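Putative mandelate racemase (PDB 3OZM) binds D-xylarate beside magnesium and probably, as in related mandelate racemase-type enzymes, abstracts a proton next to a carboxylate. Local coordinates at residues A143-W148 against A169-V174; I198-N203 against A221-F226; A202-G207 against L230-I235; H304-I309 against M327-I332. All blocks are in the same frame, centred on the assembly; numbering follows the deposited sequence.

Contact 1: residues A143-W148 against A169-V174; sequences ASSIYW and AAKLKV. With DXL (D-xylaric acid), chain J.
K173 leaves strand 169-173 and climbs along the end of segment 143-148. Its CB packs against CD1 of W148 at 3.7 Å. CG lies over one face of the Y147 ring, 3.9 Å from the ring centroid and close to the normal, a CH-pi contact. There the chain bends (chi2 -68°), so that CE passes S145 OG at 3.5 Å and the amine turns to the bound D-xylarate. NZ is modelled within bonding distance of carboxylate oxygen OAE, but it also crowds the ligand, so its exact place is doubtful.

Beneath the side chains the two strands run parallel. K171 N bonds to A143 O, while I146 N reaches K171 O at 2.7 Å in a nearly straight bond; the peptide before S145 is cis, and I146, not S145, makes this next bond to K171. S145 OG stands 3.3 Å from K171 CE and donates to S144 OG, which is also hydrogen-bonded to E329.

K171 NZ bonds to ligand OAK at 2.7 Å and pairs with E227, whereas Y147 OH gives its hydrogen to OAA at 2.6 Å. K171 and Y147 thus hold the two carboxylates of the diacid, one each. K173, pointing to the ligand between them, completes a KxK motif on the second barrel strand, whose last lysine acts in acid-base chemistry in relatives and probably does so here.

Contact 2: residues I198-N203 against A221-F226; sequences ILVDAN and AGCYWF. With MG (magnesium ion), chain I; DXL (D-xylaric acid), chain J.
L199 and W225 form the apolar centre, the leucine lying across the indole. L199 CG sits over the five-membered ring, 3.8 Å from its centroid and 12° off the normal, and CD2 reaches on to the six-membered ring, packing tightly at 3.3 Å from W225 CZ2. The indole gets there because W225 CG sits between its own backbone N and carbonyl carbon (chi1 77°), which swings the ring back toward strand 198-201. The other methyl, L199 CD1, touches CB of Y224. On the sheet face occupied by V200 and F226, the valine splits its branches: CG2 meets C223 SG at 3.9 Å, and CG1 approaches the F226 ring, which A202 CB also touches.

Farther out, Y224 N bonds to I198 O, and V200 N bonds to W225 O in parallel-strand fashion. W225 N, by contrast, is buried without a partner. A water joins I198 N to G222 O.

The polar edge lies at the C-terminal end of strand 198-201 and in the turn after it. D201 OD2 binds magnesium at 2.2 Å; E227 and E254 are further ligands. D201 OD1 accepts from N203 N at 2.9 Å in an Asx turn and from a metal-bound water. N203 ND2 donates to ligand hydroxyl OAC at 3.0 Å. Both OAC and carboxylate oxygen OAK bind the magnesium, a chelate that would probably polarise that carboxylate and help stabilise an enolate-like intermediate.

Contact 3: residues A202-G207 against L230-I235; sequences ANQSLG and LSIDDI. With DXL (D-xylaric acid), chain J.
Q204 and L230 bring their backbones together, CA to CA 4.3 Å, where two loops at the ends of neighbouring barrel strands meet: A202-S205 is a type I' turn and S231-D234 a type I turn. Q204 carries most of the side-chain contact. Its CB and CG pass over the carbonyl oxygen of L230, and the extended chain then brings the amide to the start of the second turn. There OE1 accepts a hydrogen bond from I232 N, 3.0 Å long and nearly straight at 168°, although the donor stands well above the amide plane instead of lying in it. I232 holds both CG1 and CG2 against the same oxygen, CG1 at 3.5 Å, so two branches of I232 also touch the acceptor.

At the other end L230 swings CD2 against the backbone, 3.4 Å from L206 O, with G207 O close by. A water fills in beside it, donating to L206 O at 2.7 Å and accepting from S231 N. Within the second loop, S231 OG takes the hydrogen of D233 N at 3.0 Å in an ST turn, and D234 caps helix 235-243 while pairing with R208 at the start of helix 208-220.

Two successive backbone donors, S231 N and I232 N, are thus met by the water and by Q204 OE1. The tight I' turn lets Q204 face the neighbouring loop while N203, pointing away from it, serves the ligand.

Contact 4: residues H304-I309 against M327-I332; sequences HTFNDI and MFEWDI. With DXL (D-xylaric acid), chain J.
T305 and E329 make the tight part of the contact, joined by two hydrogen bonds as their side chains slide past each other in opposite directions. T305 N donates to E329 OE1 at 3.0 Å, meeting the carboxylate on its anti side. T305 OG1 gives its hydrogen to E329 O at 2.7 Å from above the carbonyl plane; chi1 of 72° holds that hydroxyl over the strand and turns CG2 to the F328 ring. With OE1 occupied, OE2 of E329 faces the ligand, 2.4 Å from carboxylate oxygen OAD, and is also hydrogen-bonded to S144 OG. H304 comes at the ligand with its ring edge, NE2 to OAL 2.6 Å, and its ND1 bonds to D277. F306 lies with its face toward the D331 carboxylate, the two planes roughly stacked (21° apart), although the exact separation is doubtful.

The packing is looser where waters separate the segments. One donates to T305 OG1 at 2.9 Å and accepts from D331 N; another gives a hydrogen to D331 OD2 and makes a weak bond with N307 N. D331 is anchored besides by T333 and R33. Farther along, I309 CD1 and W330 CZ2 only graze each other at 4.4 Å.

Strand 328-331 is paired with strand 139-146 of the barrel. Helix 309-321, which D308 caps, packs on T305, F328 and W330, and helix 336-339 lies against I309, W330 and D331.

How the contacts relate
The four contacts surround one D-xylarate at the barrel mouth. Contacts 1 and 2 are two beta-alpha-beta units in series, centres 9 Å apart, whose neighbouring strands 169-173 and 197-201 are joined by backbone bonds such as L172 N to L199 O at 2.8 Å. Contact 4 meets contact 1 from the other flank: strands 139-146 and 328-331 are neighbours, and S144 OG lies 2.6 Å from E329 OE2. Contact 3 extends contact 2 to the next loop, and the two share N203 as their ligand-bonding residue. Contacts 3 and 4 do not touch, their nearest atoms about 7 Å apart; contact 4 reaches the ligand through H304, E329 and F306.

Contact 1: residues A143-W148 against A169-V174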
# COMPACT_ATOMS: atom_id res chain seq x y z
N ALA A 143 4.85 -17.38 19.97
CA ALA A 143 6.16 -17.95 20.27
C ALA A 143 6.61 -18.88 19.15
O ALA A 143 5.95 -19.88 18.87
CB ALA A 143 6.11 -18.71 21.61
N SER A 144 7.73 -18.54 18.52
CA SER A 144 8.25 -19.28 17.38
C SER A 144 9.62 -19.86 17.72
O SER A 144 10.57 -19.10 17.95
CB SER A 144 8.40 -18.30 16.21
OG SER A 144 8.72 -18.97 15.01
N SER A 145 9.77 -21.18 17.77
CA SER A 145 8.72 -22.18 17.61
C SER A 145 9.15 -23.36 18.47
O SER A 145 10.24 -23.35 19.04
CB SER A 145 8.66 -22.69 16.16
OG SER A 145 8.15 -21.72 15.27
N ILE A 146 8.30 -24.37 18.52
CA ILE A 146 8.66 -25.66 19.09
C ILE A 146 9.14 -26.54 17.95
O ILE A 146 8.42 -26.74 16.98
CB ILE A 146 7.44 -26.27 19.81
CG1 ILE A 146 7.00 -25.34 20.94
CG2 ILE A 146 7.76 -27.68 20.32
CD1 ILE A 146 5.63 -25.67 21.51
N TYR A 147 10.37 -27.05 18.05
CA TYR A 147 11.06 -27.65 16.90
C TYR A 147 10.97 -29.18 16.86
O TYR A 147 10.30 -29.79 17.69
CB TYR A 147 12.52 -27.18 16.83
CG TYR A 147 12.64 -25.82 16.16
CD1 TYR A 147 12.26 -24.66 16.83
CD2 TYR A 147 13.11 -25.71 14.86
CE1 TYR A 147 12.35 -23.42 16.21
CE2 TYR A 147 13.21 -24.48 14.24
CZ TYR A 147 12.83 -23.34 14.92
OH TYR A 147 12.92 -22.12 14.29
N TRP A 148 11.66 -29.78 15.89
CA TRP A 148 11.65 -31.24 15.70
C TRP A 148 12.32 -32.00 16.85
O TRP A 148 13.02 -31.41 17.68
CB TRP A 148 12.39 -31.60 14.41
CG TRP A 148 11.67 -31.27 13.14
CD1 TRP A 148 10.44 -30.67 13.02
CD2 TRP A 148 12.12 -31.53 11.81
NE1 TRP A 148 10.11 -30.55 11.68
CE2 TRP A 148 11.12 -31.07 10.92
CE3 TRP A 148 13.28 -32.11 11.28
CZ2 TRP A 148 11.25 -31.17 9.53
CZ3 TRP A 148 13.41 -32.21 9.89
CH2 TRP A 148 12.40 -31.74 9.04
N ALA A 169 -0.34 -17.80 21.82
CA ALA A 169 -0.24 -18.55 20.57
C ALA A 169 1.20 -19.00 20.41
O ALA A 169 2.11 -18.37 20.95
CB ALA A 169 -0.65 -17.67 19.39
N ALA A 170 1.41 -20.08 19.67
CA ALA A 170 2.75 -20.62 19.47
C ALA A 170 2.76 -21.52 18.23
O ALA A 170 1.70 -21.96 17.78
CB ALA A 170 3.19 -21.40 20.70
N LYS A 171 3.94 -21.78 17.70
CA LYS A 171 4.07 -22.53 16.45
C LYS A 171 4.90 -23.81 16.63
O LYS A 171 5.91 -23.81 17.35
CB LYS A 171 4.70 -21.64 15.36
CG LYS A 171 4.69 -22.29 13.97
CD LYS A 171 4.83 -21.25 12.83
CE LYS A 171 6.29 -20.75 12.66
NZ LYS A 171 6.35 -19.63 11.66
N LEU A 172 4.47 -24.88 15.96
CA LEU A 172 5.13 -26.19 16.01
C LEU A 172 5.69 -26.55 14.65
O LEU A 172 4.97 -26.50 13.64
CB LEU A 172 4.13 -27.28 16.43
CG LEU A 172 4.62 -28.73 16.36
CD1 LEU A 172 5.63 -29.00 17.50
CD2 LEU A 172 3.45 -29.71 16.43
N LYS A 173 6.97 -26.92 14.62
CA LYS A 173 7.60 -27.42 13.41
C LYS A 173 7.24 -28.88 13.18
O LYS A 173 7.26 -29.71 14.10
CB LYS A 173 9.12 -27.24 13.49
CG LYS A 173 9.54 -25.82 13.73
CD LYS A 173 9.21 -24.95 12.53
CE LYS A 173 9.75 -23.55 12.72
NZ LYS A 173 9.84 -22.83 11.42
N VAL A 174 6.90 -29.20 11.93
CA VAL A 174 6.54 -30.58 11.58
C VAL A 174 7.16 -30.97 10.25
O VAL A 174 7.74 -30.13 9.55
CB VAL A 174 5.02 -30.77 11.46
CG1 VAL A 174 4.33 -30.35 12.75
CG2 VAL A 174 4.47 -29.99 10.25
OAA DXL J . 13.62 -22.13 11.82
OAB DXL J . 14.64 -20.62 9.78
OAC DXL J . 10.41 -21.29 8.99
OAD DXL J . 10.35 -18.63 11.42
OAE DXL J . 12.39 -23.23 10.34
CAF DXL J . 13.10 -22.26 10.70
CAG DXL J . 13.31 -21.15 9.66
CAH DXL J . 12.31 -20.00 9.92
CAI DXL J . 10.88 -20.55 10.12
CAJ DXL J . 9.89 -19.48 10.63
OAK DXL J . 8.69 -19.53 10.26
OAL DXL J . 12.42 -19.04 8.86

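Contact 2: residues I198-N203 against A221-F226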
# COMPACT_ATOMS: atom_id res chain seq x y z
N ILE A 198 -2.62 -22.60 18.12
CA ILE A 198 -1.48 -23.43 17.77
C ILE A 198 -1.30 -23.39 16.26
O ILE A 198 -2.21 -23.75 15.51
CB ILE A 198 -1.69 -24.88 18.22
CG1 ILE A 198 -1.86 -24.93 19.74
CG2 ILE A 198 -0.51 -25.73 17.78
CD1 ILE A 198 -2.13 -26.31 20.30
N LEU A 199 -0.13 -22.93 15.84
CA LEU A 199 0.22 -22.85 14.43
C LEU A 199 1.15 -24.03 14.10
O LEU A 199 1.87 -24.53 14.97
CB LEU A 199 0.98 -21.55 14.17
CG LEU A 199 0.22 -20.22 14.26
CD1 LEU A 199 -0.62 -20.07 15.53
CD2 LEU A 199 1.22 -19.06 14.13
N VAL A 200 1.15 -24.45 12.85
CA VAL A 200 2.03 -25.52 12.42
C VAL A 200 2.82 -25.08 11.19
O VAL A 200 2.28 -24.36 10.32
CB VAL A 200 1.18 -26.77 12.09
CG1 VAL A 200 1.98 -27.80 11.33
CG2 VAL A 200 0.57 -27.35 13.37
N ASP A 201 4.07 -25.51 11.10
CA ASP A 201 4.98 -25.09 10.04
C ASP A 201 5.76 -26.29 9.55
O ASP A 201 6.56 -26.87 10.30
CB ASP A 201 5.94 -24.02 10.58
CG ASP A 201 6.83 -23.41 9.50
OD1 ASP A 201 6.90 -23.92 8.36
OD2 ASP A 201 7.47 -22.40 9.83
N ALA A 202 5.54 -26.68 8.30
CA ALA A 202 6.22 -27.85 7.74
C ALA A 202 7.50 -27.52 6.96
O ALA A 202 8.17 -28.42 6.50
CB ALA A 202 5.23 -28.65 6.85
N ASN A 203 7.83 -26.24 6.80
CA ASN A 203 9.03 -25.87 6.05
C ASN A 203 9.19 -26.59 4.70
O ASN A 203 10.27 -27.05 4.36
CB ASN A 203 10.28 -26.11 6.91
CG ASN A 203 10.38 -25.12 8.04
OD1 ASN A 203 9.98 -25.40 9.17
ND2 ASN A 203 10.92 -23.93 7.75
N ALA A 221 -7.49 -30.63 15.60
CA ALA A 221 -6.88 -29.91 16.72
C ALA A 221 -7.18 -28.41 16.72
O ALA A 221 -6.72 -27.69 17.59
CB ALA A 221 -5.36 -30.14 16.73
N GLY A 222 -7.95 -27.95 15.74
CA GLY A 222 -8.29 -26.54 15.64
C GLY A 222 -7.11 -25.60 15.44
O GLY A 222 -7.09 -24.49 15.97
N CYS A 223 -6.11 -26.04 14.66
CA CYS A 223 -4.94 -25.20 14.39
C CYS A 223 -5.28 -23.94 13.60
O CYS A 223 -6.18 -23.91 12.76
CB CYS A 223 -3.86 -25.98 13.65
SG CYS A 223 -3.16 -27.33 14.62
N TYR A 224 -4.51 -22.89 13.86
CA TYR A 224 -4.79 -21.59 13.31
C TYR A 224 -4.34 -21.52 11.86
O TYR A 224 -5.08 -21.01 10.99
CB TYR A 224 -4.08 -20.54 14.17
CG TYR A 224 -4.37 -19.12 13.77
CD1 TYR A 224 -5.51 -18.47 14.24
CD2 TYR A 224 -3.53 -18.43 12.92
CE1 TYR A 224 -5.78 -17.16 13.88
CE2 TYR A 224 -3.79 -17.13 12.56
CZ TYR A 224 -4.92 -16.50 13.03
OH TYR A 224 -5.16 -15.19 12.66
N TRP A 225 -3.14 -22.03 11.58
CA TRP A 225 -2.66 -22.12 10.21
C TRP A 225 -1.68 -23.26 9.96
O TRP A 225 -1.09 -23.82 10.90
CB TRP A 225 -2.09 -20.77 9.71
CG TRP A 225 -0.71 -20.32 10.17
CD1 TRP A 225 0.42 -21.08 10.33
CD2 TRP A 225 -0.31 -18.96 10.42
NE1 TRP A 225 1.49 -20.28 10.72
CE2 TRP A 225 1.07 -18.98 10.77
CE3 TRP A 225 -0.98 -17.73 10.39
CZ2 TRP A 225 1.78 -17.81 11.09
CZ3 TRP A 225 -0.28 -16.57 10.72
CH2 TRP A 225 1.09 -16.62 11.07
N PHE A 226 -1.53 -23.58 8.68
CA PHE A 226 -0.63 -24.61 8.17
C PHE A 226 0.34 -23.88 7.27
O PHE A 226 -0.02 -23.51 6.14
CB PHE A 226 -1.48 -25.60 7.34
CG PHE A 226 -0.80 -26.92 7.03
CD1 PHE A 226 0.47 -27.24 7.50
CD2 PHE A 226 -1.48 -27.85 6.26
CE1 PHE A 226 1.04 -28.50 7.20
CE2 PHE A 226 -0.93 -29.09 5.94
CZ PHE A 226 0.33 -29.41 6.43
MG MG I . 8.27 -20.80 8.49
OAA DXL J . 13.62 -22.13 11.82
OAB DXL J . 14.64 -20.62 9.78
OAC DXL J . 10.41 -21.29 8.99
OAD DXL J . 10.35 -18.63 11.42
OAE DXL J . 12.39 -23.23 10.34
CAF DXL J . 13.10 -22.26 10.70
CAG DXL J . 13.31 -21.15 9.66
CAH DXL J . 12.31 -20.00 9.92
CAI DXL J . 10.88 -20.55 10.12
CAJ DXL J . 9.89 -19.48 10.63
OAK DXL J . 8.69 -19.53 10.26
OAL DXL J . 12.42 -19.04 8.86
O HOH W 1 -5.32 -22.83 17.13
O HOH W 2 8.20 -22.16 6.89

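Contact 3: residues A202-G207 against L230-I235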
# COMPACT_ATOMS: atom_id res chain seq x y z
N ALA A 202 5.54 -26.68 8.30
CA ALA A 202 6.22 -27.85 7.74
C ALA A 202 7.50 -27.52 6.96
O ALA A 202 8.17 -28.42 6.50
CB ALA A 202 5.23 -28.65 6.85
N ASN A 203 7.83 -26.24 6.80
CA ASN A 203 9.03 -25.87 6.05
C ASN A 203 9.19 -26.59 4.70
O ASN A 203 10.27 -27.05 4.36
CB ASN A 203 10.28 -26.11 6.91
CG ASN A 203 10.38 -25.12 8.04
OD1 ASN A 203 9.98 -25.40 9.17
ND2 ASN A 203 10.92 -23.93 7.75
N GLN A 204 8.09 -26.68 3.94
CA GLN A 204 8.07 -27.30 2.61
C GLN A 204 8.38 -28.80 2.57
O GLN A 204 8.76 -29.33 1.52
CB GLN A 204 9.04 -26.59 1.65
CG GLN A 204 8.94 -25.06 1.63
CD GLN A 204 9.88 -24.46 0.59
OE1 GLN A 204 9.80 -24.78 -0.59
NE2 GLN A 204 10.78 -23.57 1.03
N SER A 205 8.20 -29.49 3.70
CA SER A 205 8.69 -30.87 3.84
C SER A 205 7.70 -31.99 3.51
O SER A 205 8.04 -33.17 3.63
CB SER A 205 9.22 -31.09 5.26
OG SER A 205 8.15 -31.19 6.18
N LEU A 206 6.49 -31.63 3.11
CA LEU A 206 5.47 -32.64 2.77
C LEU A 206 5.11 -32.69 1.29
O LEU A 206 5.20 -31.67 0.58
CB LEU A 206 4.21 -32.39 3.57
CG LEU A 206 4.37 -32.44 5.08
CD1 LEU A 206 3.06 -32.00 5.73
CD2 LEU A 206 4.77 -33.84 5.52
N GLY A 207 4.71 -33.87 0.83
CA GLY A 207 4.05 -34.03 -0.46
C GLY A 207 2.57 -33.74 -0.31
O GLY A 207 2.08 -33.57 0.80
N LEU A 230 3.81 -27.35 1.65
CA LEU A 230 4.41 -27.94 0.47
C LEU A 230 5.53 -27.07 -0.09
O LEU A 230 5.73 -25.94 0.35
CB LEU A 230 3.34 -28.06 -0.62
CG LEU A 230 2.00 -28.71 -0.29
CD1 LEU A 230 0.97 -28.44 -1.41
CD2 LEU A 230 2.20 -30.22 -0.10
N SER A 231 6.26 -27.61 -1.06
CA SER A 231 7.15 -26.80 -1.89
C SER A 231 6.49 -25.47 -2.28
O SER A 231 5.34 -25.45 -2.72
CB SER A 231 7.51 -27.56 -3.16
OG SER A 231 8.23 -26.72 -4.06
N ILE A 232 7.22 -24.37 -2.12
CA ILE A 232 6.70 -23.07 -2.54
C ILE A 232 6.48 -23.04 -4.05
O ILE A 232 5.77 -22.17 -4.56
CB ILE A 232 7.66 -21.93 -2.16
CG1 ILE A 232 9.04 -22.17 -2.80
CG2 ILE A 232 7.78 -21.82 -0.64
CD1 ILE A 232 10.01 -20.99 -2.66
N ASP A 233 7.07 -24.01 -4.75
CA ASP A 233 6.96 -24.07 -6.19
C ASP A 233 5.65 -24.73 -6.64
O ASP A 233 5.27 -24.64 -7.80
CB ASP A 233 8.16 -24.83 -6.78
CG ASP A 233 9.44 -24.02 -6.68
OD1 ASP A 233 9.38 -22.82 -7.05
OD2 ASP A 233 10.48 -24.55 -6.24
N ASP A 234 4.95 -25.38 -5.71
CA ASP A 234 3.73 -26.12 -6.06
C ASP A 234 2.50 -25.31 -5.70
O ASP A 234 1.86 -25.56 -4.68
CB ASP A 234 3.69 -27.45 -5.31
CG ASP A 234 2.48 -28.29 -5.68
OD1 ASP A 234 1.79 -27.90 -6.65
OD2 ASP A 234 2.24 -29.33 -5.03
N ILE A 235 2.16 -24.33 -6.53
CA ILE A 235 1.01 -23.47 -6.22
C ILE A 235 -0.30 -24.26 -6.22
O ILE A 235 -1.15 -24.09 -5.34
CB ILE A 235 0.93 -22.27 -7.18
CG1 ILE A 235 2.20 -21.42 -7.07
CG2 ILE A 235 -0.29 -21.39 -6.85
CD1 ILE A 235 2.26 -20.29 -8.08
OAA DXL J . 13.62 -22.13 11.82
OAB DXL J . 14.64 -20.62 9.78
OAC DXL J . 10.41 -21.29 8.99
OAD DXL J . 10.35 -18.63 11.42
OAE DXL J . 12.39 -23.23 10.34
CAF DXL J . 13.10 -22.26 10.70
CAG DXL J . 13.31 -21.15 9.66
CAH DXL J . 12.31 -20.00 9.92
CAI DXL J . 10.88 -20.55 10.12
CAJ DXL J . 9.89 -19.48 10.63
OAK DXL J . 8.69 -19.53 10.26
OAL DXL J . 12.42 -19.04 8.86
O HOH W 3 5.82 -30.39 -1.74

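Contact 4: residues H304-I309 against M327-I332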
# COMPACT_ATOMS: atom_id res chain seq x y z
N HIS A 304 6.39 -13.40 8.13
CA HIS A 304 7.55 -14.06 8.70
C HIS A 304 8.48 -12.94 9.22
O HIS A 304 8.60 -11.89 8.57
CB HIS A 304 8.23 -14.88 7.61
CG HIS A 304 9.55 -15.46 8.01
ND1 HIS A 304 10.74 -14.77 7.88
CD2 HIS A 304 9.88 -16.69 8.49
CE1 HIS A 304 11.74 -15.54 8.28
NE2 HIS A 304 11.25 -16.71 8.64
N THR A 305 9.11 -13.16 10.37
CA THR A 305 9.97 -12.12 10.97
C THR A 305 11.31 -12.66 11.49
O THR A 305 12.11 -11.91 12.05
CB THR A 305 9.29 -11.47 12.18
OG1 THR A 305 9.28 -12.39 13.29
CG2 THR A 305 7.86 -11.01 11.86
N PHE A 306 11.55 -13.95 11.27
CA PHE A 306 12.57 -14.72 11.99
C PHE A 306 14.01 -14.55 11.47
O PHE A 306 14.36 -15.05 10.40
CB PHE A 306 12.14 -16.20 11.90
CG PHE A 306 12.77 -17.13 12.92
CD1 PHE A 306 12.09 -17.47 14.09
CD2 PHE A 306 13.99 -17.74 12.65
CE1 PHE A 306 12.64 -18.38 14.99
CE2 PHE A 306 14.54 -18.65 13.56
CZ PHE A 306 13.87 -18.97 14.73
N ASN A 307 14.83 -13.81 12.22
CA ASN A 307 16.28 -13.81 12.02
C ASN A 307 17.00 -13.01 13.09
O ASN A 307 17.91 -13.50 13.74
CB ASN A 307 16.70 -13.28 10.64
CG ASN A 307 18.16 -13.62 10.34
OD1 ASN A 307 18.49 -14.76 10.04
ND2 ASN A 307 19.04 -12.63 10.44
N ASP A 308 16.59 -11.76 13.25
CA ASP A 308 17.26 -10.87 14.19
C ASP A 308 16.31 -9.77 14.65
O ASP A 308 15.18 -9.67 14.17
CB ASP A 308 18.53 -10.31 13.54
CG ASP A 308 18.25 -9.54 12.25
OD1 ASP A 308 17.64 -8.46 12.36
OD2 ASP A 308 18.65 -10.01 11.15
N ILE A 309 16.75 -8.94 15.59
CA ILE A 309 15.86 -7.94 16.17
C ILE A 309 15.49 -6.84 15.18
O ILE A 309 14.45 -6.21 15.32
CB ILE A 309 16.43 -7.31 17.47
CG1 ILE A 309 15.32 -6.60 18.25
CG2 ILE A 309 17.56 -6.35 17.16
CD1 ILE A 309 14.21 -7.51 18.73
N MET A 327 -0.86 -11.78 14.25
CA MET A 327 -0.37 -13.07 14.71
C MET A 327 1.11 -12.93 14.46
O MET A 327 1.65 -13.43 13.47
CB MET A 327 -1.00 -14.23 13.90
CG MET A 327 -0.55 -15.62 14.34
SD MET A 327 -0.87 -15.92 16.11
CE MET A 327 -2.67 -15.96 16.13
N PHE A 328 1.76 -12.20 15.35
CA PHE A 328 3.10 -11.69 15.09
C PHE A 328 4.22 -12.62 15.57
O PHE A 328 4.33 -12.92 16.76
CB PHE A 328 3.27 -10.31 15.73
CG PHE A 328 4.55 -9.65 15.37
CD1 PHE A 328 4.69 -9.03 14.13
CD2 PHE A 328 5.64 -9.69 16.22
CE1 PHE A 328 5.88 -8.44 13.76
CE2 PHE A 328 6.84 -9.09 15.87
CZ PHE A 328 6.95 -8.46 14.63
N GLU A 329 5.05 -13.08 14.64
CA GLU A 329 6.08 -14.06 14.94
C GLU A 329 7.18 -13.48 15.83
O GLU A 329 7.79 -12.47 15.49
CB GLU A 329 6.72 -14.60 13.66
CG GLU A 329 7.77 -15.69 13.92
CD GLU A 329 8.26 -16.37 12.67
OE1 GLU A 329 8.29 -15.73 11.60
OE2 GLU A 329 8.66 -17.55 12.78
N TRP A 330 7.43 -14.14 16.96
CA TRP A 330 8.53 -13.76 17.84
C TRP A 330 9.44 -14.96 18.15
O TRP A 330 9.05 -15.89 18.88
CB TRP A 330 7.99 -13.15 19.15
CG TRP A 330 9.09 -12.41 19.87
CD1 TRP A 330 10.12 -12.96 20.58
CD2 TRP A 330 9.29 -10.99 19.90
NE1 TRP A 330 10.95 -11.97 21.05
CE2 TRP A 330 10.47 -10.75 20.65
CE3 TRP A 330 8.60 -9.89 19.37
CZ2 TRP A 330 10.96 -9.47 20.89
CZ3 TRP A 330 9.09 -8.62 19.61
CH2 TRP A 330 10.26 -8.42 20.37
N ASP A 331 10.62 -14.95 17.56
CA ASP A 331 11.69 -15.93 17.79
C ASP A 331 12.00 -16.06 19.27
O ASP A 331 12.50 -15.12 19.89
CB ASP A 331 12.93 -15.46 17.04
CG ASP A 331 14.09 -16.46 17.09
OD1 ASP A 331 14.04 -17.47 17.83
OD2 ASP A 331 15.08 -16.19 16.37
N ILE A 332 11.68 -17.22 19.86
CA ILE A 332 12.04 -17.51 21.24
C ILE A 332 13.21 -18.49 21.38
O ILE A 332 13.52 -18.95 22.48
CB ILE A 332 10.82 -17.99 22.08
CG1 ILE A 332 10.05 -19.11 21.37
CG2 ILE A 332 9.85 -16.85 22.34
CD1 ILE A 332 10.82 -20.42 21.18
OAA DXL J . 13.62 -22.13 11.82
OAB DXL J . 14.64 -20.62 9.78
OAC DXL J . 10.41 -21.29 8.99
OAD DXL J . 10.35 -18.63 11.42
OAE DXL J . 12.39 -23.23 10.34
CAF DXL J . 13.10 -22.26 10.70
CAG DXL J . 13.31 -21.15 9.66
CAH DXL J . 12.31 -20.00 9.92
CAI DXL J . 10.88 -20.55 10.12
CAJ DXL J . 9.89 -19.48 10.63
OAK DXL J . 8.69 -19.53 10.26
OAL DXL J . 12.42 -19.04 8.86
O HOH W 4 11.24 -13.47 15.08
O HOH W 5 14.38 -13.54 14.97